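Local coordinates for ethanolamine utilization protein EutS (Streptococcus intermedius SK54 = ATCC 27335, PDB 6XPJ) that probably serves as a minor shell protein of the bacterial microcompartment for choline degradation, forming a flat hexamer in this crystal, at residues C[23-28]-C[94-99]; C[39-44]-C[72-77]; C[58-63]-C[101-106]. The protein carries 1 engineered substitution. All blocks are in the same frame, centred on the assembly; numbering follows the deposited sequence.

All three contacts lie in the circularly permuted BMC domain. Contact 1 packs helix 89-105 on the sheet, contact 2 sets the loop after helix 33-39 against the outermost strand 72-77, and contact 3 joins helices 58-68 and 89-105. Contacts 1 and 3 have centres 10 Å apart and meet where Ile99 CD1 comes 3.6 Å from Ala61 O. Contacts 2 and 3 are 19 Å apart between centres, but Val76 CG2 lies 3.5 Å from Ala62 CB. Contacts 1 and 2 do not touch, their nearest atoms about 7 Å apart. Each reaches a neighbouring subunit: His26 of contact 1 packs on Tyr102 of one, whereas Tyr102 of contact 3 packs on His26 of another.

Contact 1. Residues C[23-28]-C[94-99]; sequences TLAHVI and TSLEDI
His26 has both ring nitrogens gripped by hydrogen bonds, ND1 with Thr115 OG1 and NE2 with Ser117 OG, while its main chain receives the Leu96 side chain. Both hydroxyls come from the C-terminal end of the chain, and the ring lies on the side of strand 23-28 turned from helix 89-105. This is helix-on-sheet packing of the circularly permuted BMC domain: the short axes of 23-28 and 94-99 run almost antiparallel, at 167°, with a closest approach of 8.7 Å.

Leu96 makes essentially the whole bridge. Its CG stands anti to the carbonyl carbon (chi1 -72°), which carries the branched end down onto the strand with one methyl for each of two neighbouring peptides. Leu96 CD1 rests at the peptide after His26, 3.6 Å from His26 O. The same methyl lies alongside the next residue, with Leu96 CD1 3.9 Å from Val27 CB. CD2 reaches back to the preceding peptide, 4.0 Å from His26 N, and also flanks Ala25, whose CB is 4.3 Å from CD2. Ala25 and Val27 both direct their CB toward the helix, whereas His26 between them directs its own away; the strand therefore offers apolar groups to the helix and its imidazole to the other side.

The leucine also touches Val50 on strand 46-53 and Leu114 on strand 110-116, so it spans the strands flanking 23-28 as well. No hydrogen bond joins the two segments, and Ser95 OG instead bonds to Ala65 O on helix 58-68. The nearest CA atoms of the two segments are Ala25 CA and Leu96 CA, 6.1 Å apart.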
# COMPACT_ATOMS: atom_id res chain seq x y z
N THR C 23 11.85 0.55 13.76
CA THR C 23 11.68 2.02 13.70
C THR C 23 11.07 2.55 15.00
O THR C 23 11.07 3.77 15.23
CB THR C 23 10.85 2.43 12.47
OG1 THR C 23 11.33 1.71 11.33
CG2 THR C 23 10.95 3.91 12.23
N LEU C 24 10.56 1.67 15.85
CA LEU C 24 9.93 2.08 17.12
C LEU C 24 10.08 0.93 18.09
O LEU C 24 9.74 -0.21 17.75
CB LEU C 24 8.45 2.42 16.90
CG LEU C 24 7.74 2.94 18.14
CD1 LEU C 24 8.22 4.33 18.47
CD2 LEU C 24 6.24 2.91 17.93
N ALA C 25 10.54 1.22 19.30
CA ALA C 25 10.57 0.26 20.43
C ALA C 25 10.32 1.09 21.68
O ALA C 25 11.24 1.75 22.19
CB ALA C 25 11.87 -0.48 20.45
N HIS C 26 9.06 1.15 22.08
CA HIS C 26 8.55 2.24 22.92
C HIS C 26 7.75 1.69 24.08
O HIS C 26 6.90 0.78 23.86
CB HIS C 26 7.70 3.19 22.07
CG HIS C 26 7.30 4.43 22.81
ND1 HIS C 26 8.04 5.58 22.77
CD2 HIS C 26 6.23 4.68 23.61
CE1 HIS C 26 7.44 6.50 23.52
NE2 HIS C 26 6.32 5.97 24.05
N VAL C 27 7.93 2.29 25.24
CA VAL C 27 7.06 1.99 26.40
C VAL C 27 6.25 3.22 26.77
O VAL C 27 6.82 4.30 26.97
CB VAL C 27 7.84 1.45 27.61
CG1 VAL C 27 9.03 2.31 28.02
CG2 VAL C 27 6.93 1.22 28.80
N ILE C 28 4.94 3.03 26.86
CA ILE C 28 4.03 3.99 27.54
C ILE C 28 3.91 3.50 28.97
O ILE C 28 3.34 2.44 29.19
CB ILE C 28 2.67 4.10 26.83
CG1 ILE C 28 2.82 4.33 25.33
CG2 ILE C 28 1.84 5.18 27.52
CD1 ILE C 28 1.51 4.38 24.58
N THR C 94 12.37 -4.67 29.74
CA THR C 94 13.25 -5.84 29.54
C THR C 94 12.94 -6.45 28.18
O THR C 94 13.86 -6.74 27.41
CB THR C 94 13.11 -6.87 30.66
OG1 THR C 94 13.61 -6.21 31.83
CG2 THR C 94 13.86 -8.15 30.38
N SER C 95 11.65 -6.64 27.87
CA SER C 95 11.23 -7.27 26.60
C SER C 95 11.66 -6.38 25.42
O SER C 95 12.14 -6.91 24.42
CB SER C 95 9.76 -7.54 26.58
OG SER C 95 9.43 -8.59 27.50
N LEU C 96 11.46 -5.07 25.51
CA LEU C 96 11.86 -4.16 24.42
C LEU C 96 13.37 -4.22 24.24
O LEU C 96 13.83 -4.26 23.10
CB LEU C 96 11.40 -2.75 24.77
CG LEU C 96 9.90 -2.52 24.68
CD1 LEU C 96 9.56 -1.15 25.23
CD2 LEU C 96 9.41 -2.65 23.24
N GLU C 97 14.13 -4.17 25.32
CA GLU C 97 15.61 -4.24 25.25
C GLU C 97 16.02 -5.56 24.58
O GLU C 97 16.93 -5.54 23.73
CB GLU C 97 16.18 -4.22 26.66
CG GLU C 97 16.09 -2.88 27.34
CD GLU C 97 16.27 -2.96 28.84
OE1 GLU C 97 16.39 -1.89 29.45
OE2 GLU C 97 16.29 -4.08 29.40
N ASP C 98 15.39 -6.67 24.95
CA ASP C 98 15.80 -7.98 24.40
C ASP C 98 15.49 -8.02 22.91
O ASP C 98 16.30 -8.55 22.13
CB ASP C 98 15.18 -9.12 25.20
CG ASP C 98 15.87 -9.31 26.55
OD1 ASP C 98 16.68 -8.45 26.95
OD2 ASP C 98 15.67 -10.37 27.15
N ILE C 99 14.36 -7.47 22.49
CA ILE C 99 14.05 -7.35 21.04
C ILE C 99 15.14 -6.53 20.34
O ILE C 99 15.64 -6.99 19.32
CB ILE C 99 12.66 -6.73 20.80
CG1 ILE C 99 11.54 -7.67 21.25
CG2 ILE C 99 12.48 -6.33 19.35
CD1 ILE C 99 10.20 -7.00 21.37

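Contact 2. Residues C[39-44]-C[72-77]; sequences LGVDHE and DICFVD
Phe75 meets Leu39 with the edge of its ring: Leu39 CD2 lies in the ring plane, 4.0 Å from Phe75 CE2, and the two side chains cross at about a right angle. The same ring makes a cation-pi interaction with Arg78 of a neighbouring subunit. A chi1 of 67° sets Phe75 CG between its own backbone N and carbonyl carbon, and from a CB that does not point at the loop the ring end still swings nearer to it. A second flat group, His43, has Val41 O in plane at its edge and meets the Tyr36 ring with the planes about 20° apart.

The contact packs the loop between helix 33-39 and strand 46-53 on strand 72-77, an outermost strand of the sheet within this chain. Beside the Leu39-Phe75 contact, Val41 CG1 touches Cys74 SG at 3.7 Å. Two local motifs present these residues. Gly40, with positive phi, is the C-prime residue of a Schellman motif that ends helix 33-39; Cys74 and Phe75 form a classic beta bulge, both facing Met84 on strand 82-87. With no hydrogen bond between loop and strand, the chemistry implies that this surface junction rests on apolar packing between methyls, thiol and ring edge.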
# COMPACT_ATOMS: atom_id res chain seq x y z
N LEU C 39 -6.91 -0.85 22.77
CA LEU C 39 -6.22 -2.15 22.59
C LEU C 39 -7.08 -3.28 23.15
O LEU C 39 -6.78 -4.47 22.87
CB LEU C 39 -4.85 -2.10 23.26
CG LEU C 39 -3.89 -1.07 22.68
CD1 LEU C 39 -2.61 -1.01 23.51
CD2 LEU C 39 -3.58 -1.37 21.22
N GLY C 40 -8.13 -2.92 23.90
CA GLY C 40 -9.07 -3.90 24.50
C GLY C 40 -8.41 -4.70 25.60
O GLY C 40 -8.80 -5.88 25.79
N VAL C 41 -7.48 -4.09 26.35
CA VAL C 41 -6.65 -4.78 27.37
C VAL C 41 -7.05 -4.34 28.77
O VAL C 41 -7.80 -3.34 28.92
CB VAL C 41 -5.14 -4.57 27.13
CG1 VAL C 41 -4.73 -5.21 25.82
CG2 VAL C 41 -4.73 -3.11 27.18
N ASP C 42 -6.54 -5.07 29.77
CA ASP C 42 -6.68 -4.71 31.20
C ASP C 42 -6.11 -3.31 31.40
O ASP C 42 -5.04 -3.01 30.81
CB ASP C 42 -6.02 -5.77 32.09
CG ASP C 42 -6.33 -5.63 33.57
OD1 ASP C 42 -7.23 -4.84 33.92
OD2 ASP C 42 -5.68 -6.31 34.35
N HIS C 43 -6.75 -2.46 32.21
CA HIS C 43 -6.27 -1.07 32.44
C HIS C 43 -5.26 -1.06 33.59
O HIS C 43 -5.49 -0.45 34.63
CB HIS C 43 -7.44 -0.13 32.71
CG HIS C 43 -8.43 -0.03 31.60
ND1 HIS C 43 -9.31 1.04 31.51
CD2 HIS C 43 -8.74 -0.85 30.58
CE1 HIS C 43 -10.10 0.86 30.47
NE2 HIS C 43 -9.78 -0.30 29.89
N GLU C 44 -4.13 -1.74 33.37
CA GLU C 44 -3.06 -1.88 34.37
C GLU C 44 -1.75 -2.02 33.60
O GLU C 44 -1.77 -2.68 32.55
CB GLU C 44 -3.23 -3.16 35.20
CG GLU C 44 -4.49 -3.20 36.04
CD GLU C 44 -4.49 -2.22 37.20
OE1 GLU C 44 -3.37 -1.89 37.69
OE2 GLU C 44 -5.59 -1.78 37.62
N ASP C 72 2.20 -9.88 28.68
CA ASP C 72 1.03 -10.41 27.96
C ASP C 72 1.05 -9.78 26.57
O ASP C 72 1.02 -8.56 26.49
CB ASP C 72 -0.25 -10.05 28.71
CG ASP C 72 -0.36 -10.71 30.07
OD1 ASP C 72 -0.03 -11.89 30.17
OD2 ASP C 72 -0.81 -10.03 31.01
N ILE C 73 1.09 -10.61 25.53
CA ILE C 73 1.03 -10.13 24.13
C ILE C 73 -0.38 -9.60 23.88
O ILE C 73 -1.36 -10.35 24.10
CB ILE C 73 1.45 -11.21 23.13
CG1 ILE C 73 2.89 -11.67 23.34
CG2 ILE C 73 1.22 -10.70 21.71
CD1 ILE C 73 3.93 -10.70 22.86
N CYS C 74 -0.49 -8.37 23.39
CA CYS C 74 -1.79 -7.74 23.04
C CYS C 74 -2.12 -8.16 21.60
O CYS C 74 -3.21 -8.70 21.35
CB CYS C 74 -1.75 -6.22 23.15
SG CYS C 74 -1.21 -5.58 24.76
N PHE C 75 -1.19 -7.96 20.67
CA PHE C 75 -1.36 -8.49 19.30
C PHE C 75 0.01 -8.60 18.64
O PHE C 75 0.98 -7.95 19.04
CB PHE C 75 -2.34 -7.62 18.51
CG PHE C 75 -1.81 -6.24 18.24
CD1 PHE C 75 -0.85 -6.03 17.27
CD2 PHE C 75 -2.27 -5.15 18.96
CE1 PHE C 75 -0.32 -4.76 17.05
CE2 PHE C 75 -1.76 -3.88 18.73
CZ PHE C 75 -0.78 -3.70 17.77
N VAL C 76 0.03 -9.46 17.64
CA VAL C 76 1.17 -9.72 16.72
C VAL C 76 0.60 -9.52 15.34
O VAL C 76 -0.30 -10.29 14.95
CB VAL C 76 1.72 -11.14 16.86
CG1 VAL C 76 2.95 -11.31 15.97
CG2 VAL C 76 2.04 -11.47 18.30
N ASP C 77 1.04 -8.52 14.62
CA ASP C 77 0.41 -8.15 13.35
C ASP C 77 1.43 -8.25 12.22
O ASP C 77 2.26 -7.33 12.03
CB ASP C 77 -0.25 -6.78 13.44
CG ASP C 77 -1.18 -6.51 12.29
OD1 ASP C 77 -0.87 -7.03 11.19
OD2 ASP C 77 -2.19 -5.78 12.46

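Contact 3. Residues C[58-63]-C[101-106]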
# COMPACT_ATOMS: atom_id res chain seq x y z
N ALA C 58 7.41 -9.40 12.86
CA ALA C 58 6.57 -9.19 14.06
C ALA C 58 6.51 -10.47 14.91
O ALA C 58 6.63 -10.39 16.16
CB ALA C 58 5.20 -8.74 13.66
N ILE C 59 6.34 -11.64 14.30
CA ILE C 59 6.22 -12.89 15.09
C ILE C 59 7.55 -13.19 15.82
O ILE C 59 7.51 -13.68 16.95
CB ILE C 59 5.76 -14.06 14.21
CG1 ILE C 59 5.34 -15.26 15.05
CG2 ILE C 59 6.82 -14.45 13.23
CD1 ILE C 59 4.11 -15.01 15.91
N ILE C 60 8.69 -12.84 15.24
CA ILE C 60 10.00 -13.07 15.87
C ILE C 60 10.11 -12.17 17.10
O ILE C 60 10.54 -12.62 18.17
CB ILE C 60 11.13 -12.77 14.87
CG1 ILE C 60 11.05 -13.66 13.65
CG2 ILE C 60 12.48 -12.87 15.55
CD1 ILE C 60 11.98 -13.23 12.52
N ALA C 61 9.73 -10.90 16.97
CA ALA C 61 9.79 -9.92 18.07
C ALA C 61 8.83 -10.32 19.18
O ALA C 61 9.22 -10.26 20.35
CB ALA C 61 9.52 -8.52 17.59
N ALA C 62 7.65 -10.83 18.85
CA ALA C 62 6.67 -11.26 19.87
C ALA C 62 7.24 -12.43 20.66
O ALA C 62 7.12 -12.46 21.90
CB ALA C 62 5.37 -11.64 19.22
N ASP C 63 7.88 -13.36 19.96
CA ASP C 63 8.47 -14.54 20.63
C ASP C 63 9.56 -14.10 21.61
O ASP C 63 9.63 -14.61 22.77
CB ASP C 63 9.01 -15.51 19.59
CG ASP C 63 9.64 -16.73 20.22
OD1 ASP C 63 8.86 -17.62 20.60
OD2 ASP C 63 10.86 -16.78 20.30
N GLU C 101 18.23 -5.80 21.19
CA GLU C 101 19.57 -6.41 21.21
C GLU C 101 19.62 -7.57 20.20
O GLU C 101 20.62 -7.71 19.50
CB GLU C 101 19.91 -6.89 22.61
CG GLU C 101 20.20 -5.76 23.57
CD GLU C 101 20.39 -6.17 25.01
OE1 GLU C 101 20.64 -7.38 25.29
OE2 GLU C 101 20.24 -5.28 25.89
N TYR C 102 18.58 -8.40 20.15
CA TYR C 102 18.57 -9.55 19.22
C TYR C 102 18.61 -9.01 17.79
O TYR C 102 19.40 -9.47 16.96
CB TYR C 102 17.34 -10.44 19.43
CG TYR C 102 17.29 -11.53 18.38
CD1 TYR C 102 18.08 -12.66 18.49
CD2 TYR C 102 16.54 -11.37 17.23
CE1 TYR C 102 18.09 -13.63 17.50
CE2 TYR C 102 16.56 -12.32 16.23
CZ TYR C 102 17.35 -13.45 16.35
OH TYR C 102 17.33 -14.39 15.36
N PHE C 103 17.71 -8.08 17.46
CA PHE C 103 17.63 -7.56 16.08
C PHE C 103 18.92 -6.86 15.69
O PHE C 103 19.40 -7.03 14.53
CB PHE C 103 16.40 -6.68 15.87
CG PHE C 103 15.15 -7.48 15.58
CD1 PHE C 103 14.48 -8.20 16.55
CD2 PHE C 103 14.61 -7.47 14.32
CE1 PHE C 103 13.34 -8.92 16.27
CE2 PHE C 103 13.47 -8.19 14.03
CZ PHE C 103 12.83 -8.93 15.00
N LYS C 104 19.51 -6.10 16.58
CA LYS C 104 20.78 -5.39 16.28
C LYS C 104 21.92 -6.38 16.21
O LYS C 104 22.70 -6.29 15.23
CB LYS C 104 21.07 -4.35 17.36
CG LYS C 104 22.40 -3.64 17.19
CD LYS C 104 22.52 -2.42 18.06
CE LYS C 104 22.54 -2.73 19.54
NZ LYS C 104 23.74 -3.47 19.94
N ASN C 105 22.08 -7.22 17.22
CA ASN C 105 23.32 -8.03 17.38
C ASN C 105 23.27 -9.34 16.61
O ASN C 105 24.36 -9.80 16.14
CB ASN C 105 23.60 -8.33 18.84
CG ASN C 105 23.85 -7.08 19.65
OD1 ASN C 105 24.18 -6.03 19.08
ND2 ASN C 105 23.67 -7.15 20.96
N SER C 106 22.12 -10.01 16.54
CA SER C 106 22.03 -11.32 15.85
C SER C 106 21.64 -11.12 14.40
O SER C 106 22.18 -11.90 13.56
CB SER C 106 21.08 -12.26 16.52
OG SER C 106 21.60 -12.68 17.77
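Phe103 leaves its helix with CG anti to the carbonyl carbon (chi1 -83°); its CB does not point at helix 58-63, but the ring end comes nearer to it. From CB the path runs through CG to CD1, which lies in the plane of the neighbouring Tyr102 ring, 3.8 Å from Tyr102 CD2 at its edge, and 3.9 Å from Ile99 CG2 one turn back. One atom further, CE1 reaches Ala61, at 4.1 Å from Ala61 CB and equally near Ala61 CA. At the tip, Phe103 CZ lies 4.0 Å from Ile60 CG2. It is also close to Ala61 N, so the ring end settles where Ile60 joins Ala61. Both the Ile60 methyl and Ala61 CB approach the ring at a slant.

Helices 58-68 and 89-105 lie on the same face of the BMC sheet, since Ala61 and Phe103 both touch Leu52 on strand 46-53. Their short axes come no nearer than 11.3 Å and run at 126° to each other, a separation bridged by the long aromatic side chain. Phe109 adds an edge-to-face ring contact to Phe103.

Tyr102 supplies the second arm. Its CG is anti to the backbone N (chi1 175°), which brings CE2 to 4.2 Å from the same Ile60 CG2 that meets Phe103. That methyl thus touches two rings, while the Tyr102 OH goes beyond the chain to hydrogen-bond with Lys116 O of a neighbouring subunit, whose His26 packs on Ile60.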